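Local coordinates for protein 3-ketosteroid-delta4-5alpha-dehydrogenase (Rhodococcus jostii, PDB 4AT2) that probably catalyses the FAD-dependent introduction of a 4,5 double bond into 3-keto-5alpha-steroids as a step in steroid catabolism, at residues I270-A283 with L440-L452. Sequence-based numbering, arbitrary orientation.
Sequences IEAHAPRLIGRPGA and LRGFTLGFTLGGL. With FAD (flavin-adenine dinucleotide), chain D.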
ATOM      1  N   ILE A 270     -10.917  -0.530   5.166  1.00 10.89           N
ATOM      2  CA  ILE A 270     -10.619  -0.201   3.758  1.00 10.99           C
ATOM      3  C   ILE A 270      -9.967   1.181   3.685  1.00 11.22           C
ATOM      4  O   ILE A 270      -8.956   1.361   3.013  1.00 10.72           O
ATOM      5  CB  ILE A 270     -11.881  -0.274   2.858  1.00 10.96           C
ATOM      6  CG1 ILE A 270     -12.306  -1.727   2.638  1.00 10.98           C
ATOM      7  CG2 ILE A 270     -11.654   0.432   1.520  1.00 10.86           C
ATOM      8  CD1 ILE A 270     -11.315  -2.566   1.836  1.00 10.61           C
ATOM      9  N   GLU A 271     -10.514   2.144   4.425  1.00 11.80           N
ATOM     10  CA  GLU A 271      -9.957   3.494   4.374  1.00 12.41           C
ATOM     11  C   GLU A 271      -8.541   3.549   4.948  1.00 11.93           C
ATOM     12  O   GLU A 271      -7.666   4.209   4.385  1.00 11.68           O
ATOM     13  CB  GLU A 271     -10.879   4.486   5.078  1.00 14.13           C
ATOM     14  CG  GLU A 271     -10.358   5.914   5.076  1.00 16.52           C
ATOM     15  CD  GLU A 271     -11.168   6.813   5.986  1.00 18.65           C
ATOM     16  OE1 GLU A 271     -11.248   6.536   7.203  1.00 21.67           O
ATOM     17  OE2 GLU A 271     -11.718   7.803   5.482  1.00 20.00           O
ATOM     18  N   ALA A 272      -8.319   2.836   6.054  1.00 11.23           N
ATOM     19  CA  ALA A 272      -7.036   2.847   6.749  1.00 10.92           C
ATOM     20  C   ALA A 272      -5.952   2.067   6.023  1.00 10.56           C
ATOM     21  O   ALA A 272      -4.773   2.430   6.102  1.00 10.54           O
ATOM     22  CB  ALA A 272      -7.206   2.296   8.166  1.00 10.88           C
ATOM     23  N   HIS A 273      -6.346   1.005   5.318  1.00 10.25           N
ATOM     24  CA  HIS A 273      -5.373   0.030   4.809  1.00 10.26           C
ATOM     25  C   HIS A 273      -5.323  -0.125   3.318  1.00 10.20           C
ATOM     26  O   HIS A 273      -4.244  -0.379   2.758  1.00 10.01           O
ATOM     27  CB  HIS A 273      -5.640  -1.355   5.392  1.00 10.31           C
ATOM     28  CG  HIS A 273      -5.495  -1.443   6.894  1.00 10.67           C
ATOM     29  ND1 HIS A 273      -4.353  -1.120   7.542  1.00 10.92           N
ATOM     30  CD2 HIS A 273      -6.377  -1.916   7.864  1.00 10.96           C
ATOM     31  CE1 HIS A 273      -4.508  -1.341   8.858  1.00 11.19           C
ATOM     32  NE2 HIS A 273      -5.751  -1.829   9.056  1.00 11.21           N
ATOM     33  N   ALA A 274      -6.480  -0.048   2.666  1.00 10.29           N
ATOM     34  CA  ALA A 274      -6.568  -0.314   1.234  1.00 10.38           C
ATOM     35  C   ALA A 274      -7.467   0.720   0.541  1.00 10.81           C
ATOM     36  O   ALA A 274      -8.450   0.368  -0.111  1.00 10.52           O
ATOM     37  CB  ALA A 274      -7.064  -1.745   0.996  1.00 10.21           C
ATOM     38  N   PRO A 275      -7.131   2.017   0.688  1.00 11.38           N
ATOM     39  CA  PRO A 275      -8.055   3.068   0.253  1.00 12.43           C
ATOM     40  C   PRO A 275      -8.309   3.129  -1.263  1.00 13.29           C
ATOM     41  O   PRO A 275      -9.251   3.800  -1.690  1.00 14.17           O
ATOM     42  CB  PRO A 275      -7.390   4.358   0.763  1.00 12.23           C
ATOM     43  CG  PRO A 275      -5.955   4.020   0.891  1.00 11.81           C
ATOM     44  CD  PRO A 275      -5.912   2.579   1.304  1.00 11.63           C
ATOM     45  N   ARG A 276      -7.490   2.443  -2.057  1.00 14.52           N
ATOM     46  CA  ARG A 276      -7.758   2.365  -3.505  1.00 15.57           C
ATOM     47  C   ARG A 276      -9.076   1.633  -3.814  1.00 15.06           C
ATOM     48  O   ARG A 276      -9.596   1.728  -4.934  1.00 15.33           O
ATOM     49  CB  ARG A 276      -6.564   1.767  -4.272  1.00 17.39           C
ATOM     50  CG  ARG A 276      -5.335   2.681  -4.261  1.00 20.06           C
ATOM     51  CD  ARG A 276      -4.172   2.161  -5.098  1.00 22.28           C
ATOM     52  NE  ARG A 276      -3.541   0.972  -4.526  1.00 25.23           N
ATOM     53  CZ  ARG A 276      -2.314   0.548  -4.832  1.00 27.19           C
ATOM     54  NH1 ARG A 276      -1.560   1.218  -5.707  1.00 29.48           N
ATOM     55  NH2 ARG A 276      -1.836  -0.552  -4.265  1.00 28.58           N
ATOM     56  N   LEU A 277      -9.633   0.930  -2.818  1.00 14.05           N
ATOM     57  CA  LEU A 277     -10.919   0.233  -2.984  1.00 13.92           C
ATOM     58  C   LEU A 277     -12.139   1.021  -2.517  1.00 13.82           C
ATOM     59  O   LEU A 277     -13.265   0.558  -2.677  1.00 14.53           O
ATOM     60  CB  LEU A 277     -10.912  -1.134  -2.276  1.00 13.38           C
ATOM     61  CG  LEU A 277     -10.077  -2.226  -2.950  1.00 13.20           C
ATOM     62  CD1 LEU A 277     -10.310  -3.541  -2.219  1.00 13.05           C
ATOM     63  CD2 LEU A 277     -10.368  -2.367  -4.442  1.00 13.15           C
ATOM     64  N   ILE A 278     -11.925   2.203  -1.948  1.00 14.22           N
ATOM     65  CA  ILE A 278     -13.037   3.051  -1.523  1.00 14.47           C
ATOM     66  C   ILE A 278     -13.984   3.284  -2.698  1.00 14.70           C
ATOM     67  O   ILE A 278     -13.568   3.746  -3.762  1.00 14.05           O
ATOM     68  CB  ILE A 278     -12.559   4.405  -0.942  1.00 14.71           C
ATOM     69  CG1 ILE A 278     -11.847   4.198   0.403  1.00 14.87           C
ATOM     70  CG2 ILE A 278     -13.743   5.344  -0.759  1.00 14.92           C
ATOM     71  CD1 ILE A 278     -10.996   5.380   0.833  1.00 15.10           C
ATOM     72  N   GLY A 279     -15.245   2.915  -2.502  1.00 14.87           N
ATOM     73  CA  GLY A 279     -16.274   3.113  -3.515  1.00 15.60           C
ATOM     74  C   GLY A 279     -16.285   2.105  -4.648  1.00 15.96           C
ATOM     75  O   GLY A 279     -17.072   2.240  -5.579  1.00 17.01           O
ATOM     76  N   ARG A 280     -15.419   1.094  -4.583  1.00 15.32           N
ATOM     77  CA  ARG A 280     -15.388   0.080  -5.650  1.00 15.29           C
ATOM     78  C   ARG A 280     -15.212  -1.353  -5.133  1.00 15.32           C
ATOM     79  O   ARG A 280     -14.319  -2.081  -5.586  1.00 14.53           O
ATOM     80  CB  ARG A 280     -14.336   0.431  -6.726  1.00 15.09           C
ATOM     81  CG  ARG A 280     -12.910   0.569  -6.222  1.00 14.96           C
ATOM     82  CD  ARG A 280     -11.959   0.998  -7.337  1.00 15.05           C
ATOM     83  NE  ARG A 280     -12.339   2.293  -7.916  1.00 15.38           N
ATOM     84  CZ  ARG A 280     -11.931   3.474  -7.455  1.00 15.92           C
ATOM     85  NH1 ARG A 280     -11.120   3.540  -6.405  1.00 15.63           N
ATOM     86  NH2 ARG A 280     -12.338   4.597  -8.044  1.00 16.66           N
ATOM     87  N   PRO A 281     -16.072  -1.769  -4.180  1.00 15.91           N
ATOM     88  CA  PRO A 281     -16.018  -3.128  -3.640  1.00 16.58           C
ATOM     89  C   PRO A 281     -16.370  -4.187  -4.684  1.00 16.95           C
ATOM     90  O   PRO A 281     -17.297  -4.001  -5.484  1.00 17.32           O
ATOM     91  CB  PRO A 281     -17.086  -3.101  -2.538  1.00 17.15           C
ATOM     92  CG  PRO A 281     -18.070  -2.097  -3.027  1.00 17.01           C
ATOM     93  CD  PRO A 281     -17.204  -1.014  -3.602  1.00 16.39           C
ATOM     94  N   GLY A 282     -15.624  -5.291  -4.663  1.00 17.39           N
ATOM     95  CA  GLY A 282     -15.873  -6.412  -5.561  1.00 18.78           C
ATOM     96  C   GLY A 282     -16.032  -7.743  -4.839  1.00 20.38           C
ATOM     97  O   GLY A 282     -16.421  -8.732  -5.468  1.00 21.60           O
ATOM     98  N   ALA A 283     -15.744  -7.779  -3.530  1.00 20.14           N
ATOM     99  CA  ALA A 283     -15.802  -9.039  -2.759  1.00 19.84           C
ATOM    100  C   ALA A 283     -17.208  -9.632  -2.740  1.00 20.27           C
ATOM    101  O   ALA A 283     -18.199  -8.905  -2.844  1.00 21.58           O
ATOM    102  CB  ALA A 283     -15.273  -8.859  -1.339  1.00 19.42           C
ATOM    103  N   LEU A 440     -13.906   3.032 -20.790  1.00 10.82           N
ATOM    104  CA  LEU A 440     -13.633   2.085 -19.715  1.00 10.77           C
ATOM    105  C   LEU A 440     -13.072   2.816 -18.499  1.00 11.09           C
ATOM    106  O   LEU A 440     -12.293   2.260 -17.722  1.00 11.06           O
ATOM    107  CB  LEU A 440     -12.687   0.974 -20.197  1.00 10.51           C
ATOM    108  CG  LEU A 440     -13.203   0.162 -21.391  1.00 10.53           C
ATOM    109  CD1 LEU A 440     -12.151  -0.824 -21.890  1.00 10.39           C
ATOM    110  CD2 LEU A 440     -14.470  -0.577 -21.017  1.00 11.01           C
ATOM    111  N   ARG A 441     -13.466   4.078 -18.347  1.00 11.55           N
ATOM    112  CA  ARG A 441     -13.164   4.828 -17.123  1.00 12.00           C
ATOM    113  C   ARG A 441     -14.041   4.325 -15.984  1.00 12.25           C
ATOM    114  O   ARG A 441     -15.243   4.129 -16.161  1.00 12.52           O
ATOM    115  CB  ARG A 441     -13.368   6.324 -17.355  1.00 12.70           C
ATOM    116  CG  ARG A 441     -12.368   6.889 -18.349  1.00 13.70           C
ATOM    117  CD  ARG A 441     -12.660   8.335 -18.693  1.00 14.85           C
ATOM    118  NE  ARG A 441     -13.918   8.478 -19.408  1.00 16.23           N
ATOM    119  CZ  ARG A 441     -14.312   9.616 -19.972  1.00 17.58           C
ATOM    120  NH1 ARG A 441     -13.538  10.692 -19.897  1.00 18.48           N
ATOM    121  NH2 ARG A 441     -15.474   9.679 -20.607  1.00 18.21           N
ATOM    122  N   GLY A 442     -13.434   4.079 -14.821  1.00 11.89           N
ATOM    123  CA  GLY A 442     -14.190   3.580 -13.667  1.00 12.21           C
ATOM    124  C   GLY A 442     -14.752   2.177 -13.836  1.00 12.26           C
ATOM    125  O   GLY A 442     -15.870   1.878 -13.393  1.00 12.87           O
ATOM    126  N   PHE A 443     -13.961   1.301 -14.452  1.00 11.91           N
ATOM    127  CA  PHE A 443     -14.382  -0.070 -14.722  1.00 11.98           C
ATOM    128  C   PHE A 443     -13.720  -1.104 -13.812  1.00 11.48           C
ATOM    129  O   PHE A 443     -13.756  -2.299 -14.087  1.00 11.45           O
ATOM    130  CB  PHE A 443     -14.131  -0.421 -16.196  1.00 12.93           C
ATOM    131  CG  PHE A 443     -15.351  -0.286 -17.058  1.00 14.07           C
ATOM    132  CD1 PHE A 443     -15.972   0.950 -17.215  1.00 14.50           C
ATOM    133  CD2 PHE A 443     -15.882  -1.397 -17.702  1.00 14.65           C
ATOM    134  CE1 PHE A 443     -17.106   1.085 -18.014  1.00 15.53           C
ATOM    135  CE2 PHE A 443     -17.016  -1.269 -18.495  1.00 15.29           C
ATOM    136  CZ  PHE A 443     -17.620  -0.032 -18.649  1.00 15.58           C
ATOM    137  N   THR A 444     -13.150  -0.647 -12.705  1.00 10.84           N
ATOM    138  CA  THR A 444     -12.475  -1.566 -11.800  1.00 10.67           C
ATOM    139  C   THR A 444     -13.222  -1.736 -10.486  1.00 11.22           C
ATOM    140  O   THR A 444     -13.980  -0.859 -10.059  1.00 11.44           O
ATOM    141  CB  THR A 444     -11.040  -1.099 -11.506  1.00 10.09           C
ATOM    142  OG1 THR A 444     -11.079   0.222 -10.956  1.00  9.78           O
ATOM    143  CG2 THR A 444     -10.193  -1.106 -12.791  1.00  9.82           C
ATOM    144  N   LEU A 445     -13.014  -2.886  -9.855  1.00 11.46           N
ATOM    145  CA  LEU A 445     -13.518  -3.132  -8.503  1.00 12.06           C
ATOM    146  C   LEU A 445     -12.672  -4.251  -7.941  1.00 11.69           C
ATOM    147  O   LEU A 445     -12.061  -5.000  -8.697  1.00 11.75           O
ATOM    148  CB  LEU A 445     -15.004  -3.516  -8.518  1.00 13.36           C
ATOM    149  CG  LEU A 445     -15.435  -4.850  -9.139  1.00 13.99           C
ATOM    150  CD1 LEU A 445     -16.941  -5.006  -8.979  1.00 15.23           C
ATOM    151  CD2 LEU A 445     -15.042  -4.956 -10.611  1.00 14.39           C
ATOM    152  N   GLY A 446     -12.601  -4.378  -6.625  1.00 11.36           N
ATOM    153  CA  GLY A 446     -11.695  -5.394  -6.108  1.00 11.11           C
ATOM    154  C   GLY A 446     -11.933  -5.853  -4.694  1.00 10.93           C
ATOM    155  O   GLY A 446     -12.913  -5.464  -4.051  1.00 11.11           O
ATOM    156  N   PHE A 447     -11.032  -6.711  -4.229  1.00 10.54           N
ATOM    157  CA  PHE A 447     -11.109  -7.261  -2.880  1.00 10.55           C
ATOM    158  C   PHE A 447      -9.711  -7.315  -2.257  1.00 10.33           C
ATOM    159  O   PHE A 447      -8.707  -7.168  -2.960  1.00  9.85           O
ATOM    160  CB  PHE A 447     -11.875  -8.617  -2.837  1.00 10.97           C
ATOM    161  CG  PHE A 447     -11.248  -9.740  -3.637  1.00 11.20           C
ATOM    162  CD1 PHE A 447     -10.156 -10.457  -3.139  1.00 11.18           C
ATOM    163  CD2 PHE A 447     -11.808 -10.141  -4.850  1.00 11.32           C
ATOM    164  CE1 PHE A 447      -9.597 -11.513  -3.867  1.00 11.29           C
ATOM    165  CE2 PHE A 447     -11.261 -11.197  -5.572  1.00 11.41           C
ATOM    166  CZ  PHE A 447     -10.150 -11.880  -5.082  1.00 11.23           C
ATOM    167  N   THR A 448      -9.654  -7.470  -0.936  1.00 10.14           N
ATOM    168  CA  THR A 448      -8.418  -7.320  -0.183  1.00 10.01           C
ATOM    169  C   THR A 448      -7.644  -8.630  -0.093  1.00  9.89           C
ATOM    170  O   THR A 448      -8.244  -9.710  -0.096  1.00  9.95           O
ATOM    171  CB  THR A 448      -8.717  -6.806   1.242  1.00 10.19           C
ATOM    172  OG1 THR A 448      -9.605  -7.724   1.902  1.00 10.77           O
ATOM    173  CG2 THR A 448      -9.386  -5.439   1.173  1.00 10.44           C
ATOM    174  N   LEU A 449      -6.318  -8.519  -0.030  1.00  9.68           N
ATOM    175  CA  LEU A 449      -5.410  -9.685  -0.014  1.00  9.99           C
ATOM    176  C   LEU A 449      -4.526  -9.689   1.224  1.00 10.18           C
ATOM    177  O   LEU A 449      -3.849 -10.688   1.503  1.00 11.18           O
ATOM    178  CB  LEU A 449      -4.523  -9.713  -1.271  1.00  9.75           C
ATOM    179  CG  LEU A 449      -5.271  -9.705  -2.620  1.00  9.73           C
ATOM    180  CD1 LEU A 449      -4.298  -9.526  -3.785  1.00  9.78           C
ATOM    181  CD2 LEU A 449      -6.128 -10.963  -2.800  1.00 10.00           C
ATOM    182  N   GLY A 450      -4.540  -8.591   1.966  1.00  9.96           N
ATOM    183  CA  GLY A 450      -3.696  -8.458   3.152  1.00  9.52           C
ATOM    184  C   GLY A 450      -4.350  -9.036   4.383  1.00  9.16           C
ATOM    185  O   GLY A 450      -5.570  -9.188   4.438  1.00  9.17           O
ATOM    186  N   GLY A 451      -3.549  -9.363   5.387  1.00  8.74           N
ATOM    187  CA  GLY A 451      -4.137  -9.849   6.637  1.00  8.66           C
ATOM    188  C   GLY A 451      -3.081 -10.302   7.611  1.00  8.51           C
ATOM    189  O   GLY A 451      -1.939  -9.846   7.568  1.00  8.38           O
ATOM    190  N   LEU A 452      -3.483 -11.211   8.495  1.00  8.53           N
ATOM    191  CA  LEU A 452      -2.579 -11.730   9.507  1.00  9.00           C
ATOM    192  C   LEU A 452      -1.337 -12.372   8.908  1.00  9.20           C
ATOM    193  O   LEU A 452      -1.400 -13.037   7.870  1.00  9.07           O
ATOM    194  CB  LEU A 452      -3.313 -12.747  10.376  1.00  8.95           C
ATOM    195  CG  LEU A 452      -4.493 -12.180  11.182  1.00  8.86           C
ATOM    196  CD1 LEU A 452      -5.334 -13.337  11.722  1.00  8.98           C
ATOM    197  CD2 LEU A 452      -4.038 -11.237  12.299  1.00  9.15           C
TER
HETATM  198  PA  FAD D1492     -14.876 -17.742   2.614  1.00 11.69           P
HETATM  199  O1A FAD D1492     -14.879 -18.816   1.598  1.00 12.46           O
HETATM  200  O2A FAD D1492     -15.707 -16.550   2.389  1.00 12.25           O
HETATM  201  O5B FAD D1492     -15.284 -18.395   4.019  1.00 11.43           O
HETATM  202  C5B FAD D1492     -15.316 -17.609   5.214  1.00 11.28           C
HETATM  203  C4B FAD D1492     -16.510 -18.067   6.069  1.00 11.54           C
HETATM  204  O4B FAD D1492     -16.377 -17.354   7.317  1.00 11.14           O
HETATM  205  C3B FAD D1492     -17.825 -17.606   5.429  1.00 11.63           C
HETATM  206  O3B FAD D1492     -18.725 -18.738   5.322  1.00 11.90           O
HETATM  207  C2B FAD D1492     -18.349 -16.535   6.392  1.00 11.69           C
HETATM  208  O2B FAD D1492     -19.800 -16.555   6.443  1.00 11.83           O
HETATM  209  C1B FAD D1492     -17.732 -16.976   7.719  1.00 11.54           C
HETATM  210  N9A FAD D1492     -17.597 -15.888   8.712  1.00 11.47           N
HETATM  211  C8A FAD D1492     -17.352 -14.588   8.509  1.00 11.66           C
HETATM  212  N7A FAD D1492     -17.303 -13.984   9.694  1.00 11.94           N
HETATM  213  C5A FAD D1492     -17.506 -14.911  10.650  1.00 11.90           C
HETATM  214  C6A FAD D1492     -17.564 -14.873  12.004  1.00 12.02           C
HETATM  215  N6A FAD D1492     -17.382 -13.709  12.628  1.00 12.56           N
HETATM  216  N1A FAD D1492     -17.796 -15.977  12.735  1.00 11.69           N
HETATM  217  C2A FAD D1492     -17.973 -17.202  12.109  1.00 11.81           C
HETATM  218  N3A FAD D1492     -17.915 -17.232  10.718  1.00 11.61           N
HETATM  219  C4A FAD D1492     -17.685 -16.084  10.028  1.00 11.62           C
HETATM  220  N1  FAD D1492     -10.449 -16.715  -5.847  1.00 11.05           N
HETATM  221  C2  FAD D1492      -9.776 -17.755  -6.462  1.00 11.17           C
HETATM  222  O2  FAD D1492      -8.704 -18.126  -6.002  1.00 10.82           O
HETATM  223  N3  FAD D1492     -10.320 -18.377  -7.595  1.00 11.25           N
HETATM  224  C4  FAD D1492     -11.525 -17.925  -8.135  1.00 11.44           C
HETATM  225  O4  FAD D1492     -11.965 -18.487  -9.142  1.00 11.60           O
HETATM  226  C4X FAD D1492     -12.202 -16.868  -7.517  1.00 11.51           C
HETATM  227  N5  FAD D1492     -13.363 -16.389  -8.027  1.00 12.24           N
HETATM  228  C5X FAD D1492     -13.867 -15.232  -7.555  1.00 12.29           C
HETATM  229  C6  FAD D1492     -14.911 -14.591  -8.230  1.00 12.47           C
HETATM  230  C7  FAD D1492     -15.453 -13.400  -7.740  1.00 12.80           C
HETATM  231  C7M FAD D1492     -16.504 -12.799  -8.462  1.00 13.33           C
HETATM  232  C8  FAD D1492     -14.936 -12.828  -6.559  1.00 12.79           C
HETATM  233  C8M FAD D1492     -15.440 -11.633  -6.005  1.00 12.48           C
HETATM  234  C9  FAD D1492     -13.902 -13.478  -5.881  1.00 12.40           C
HETATM  235  C9A FAD D1492     -13.349 -14.664  -6.386  1.00 12.12           C
HETATM  236  N10 FAD D1492     -12.322 -15.281  -5.752  1.00 11.50           N
HETATM  237  C10 FAD D1492     -11.664 -16.268  -6.377  1.00 11.42           C
HETATM  238  C1' FAD D1492     -11.935 -14.964  -4.353  1.00 11.20           C
HETATM  239  C2' FAD D1492     -12.374 -16.105  -3.422  1.00 11.14           C
HETATM  240  O2' FAD D1492     -13.764 -16.320  -3.676  1.00 11.97           O
HETATM  241  C3' FAD D1492     -12.168 -15.726  -1.946  1.00 10.51           C
HETATM  242  O3' FAD D1492     -10.996 -14.914  -1.756  1.00 10.13           O
HETATM  243  C4' FAD D1492     -12.059 -17.003  -1.096  1.00 10.67           C
HETATM  244  O4' FAD D1492     -13.242 -17.787  -1.312  1.00 10.46           O
HETATM  245  C5' FAD D1492     -11.943 -16.656   0.390  1.00 10.44           C
HETATM  246  O5' FAD D1492     -11.760 -17.878   1.129  1.00 10.70           O
HETATM  247  P   FAD D1492     -11.932 -17.885   2.732  1.00 10.90           P
HETATM  248  O1P FAD D1492     -10.994 -16.943   3.351  1.00 10.00           O
HETATM  249  O2P FAD D1492     -11.959 -19.320   3.171  1.00 10.09           O
HETATM  250  O3P FAD D1492     -13.378 -17.154   2.911  1.00 11.06           O
HETATM  251  O   HOH W   1     -13.861   1.867 -10.496  1.00 11.35           O
HETATM  252  O   HOH W   2     -15.094  -5.757  -1.702  1.00 26.49           O
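Two backbone hydrogen bonds tie G446 to the loop that follows L277. G446 N donates to R280 O (3.1 Å), and G446 O accepts from G282 N at 2.8 Å. Together they make a single beta bridge between P281 and G446. Two waters extend it: one accepts from R280 NE and donates to T444 O, the other links A283 N to G446 O.

The guanidinium of R280 is turned back on its own loop by a bend at chi3 (60°), and NH1 reaches R276 O (2.8 Å), lying above that carbonyl's plane. The R280 side chain lies alongside that of T444, both pointing the same way, with R280 CD 3.8 Å from T444 OG1, a hydroxyl that bonds to N353. With the side chain cut back to alanine, R276 O would probably lose this donor and the water at T444 O its NE partner, and a gap would open beside T444.

Strand 444-452 is the middle strand of a three-stranded antiparallel sheet beside the flavin, and the loop is laid across its first half, residues 444-447. F447 belongs to both the FAD and steroid pockets: its CE2 lies 3.5 Å from FAD C9, while G282 approaches the flavin methyl C8M through its carbonyl oxygen.

Apolar packing fills the remainder. L277 sets CD2 against G446 CA (3.7 Å), where the strand has no side chain, and L445 CD1 rests on G282 CA. A283 CB meets F447 CB. Further along, the side chains of I270 and T448 cross at an angle, CD1 of I270 coming 3.5 Å from CG2 of T448, joining the end of helix 267-273 to the strand.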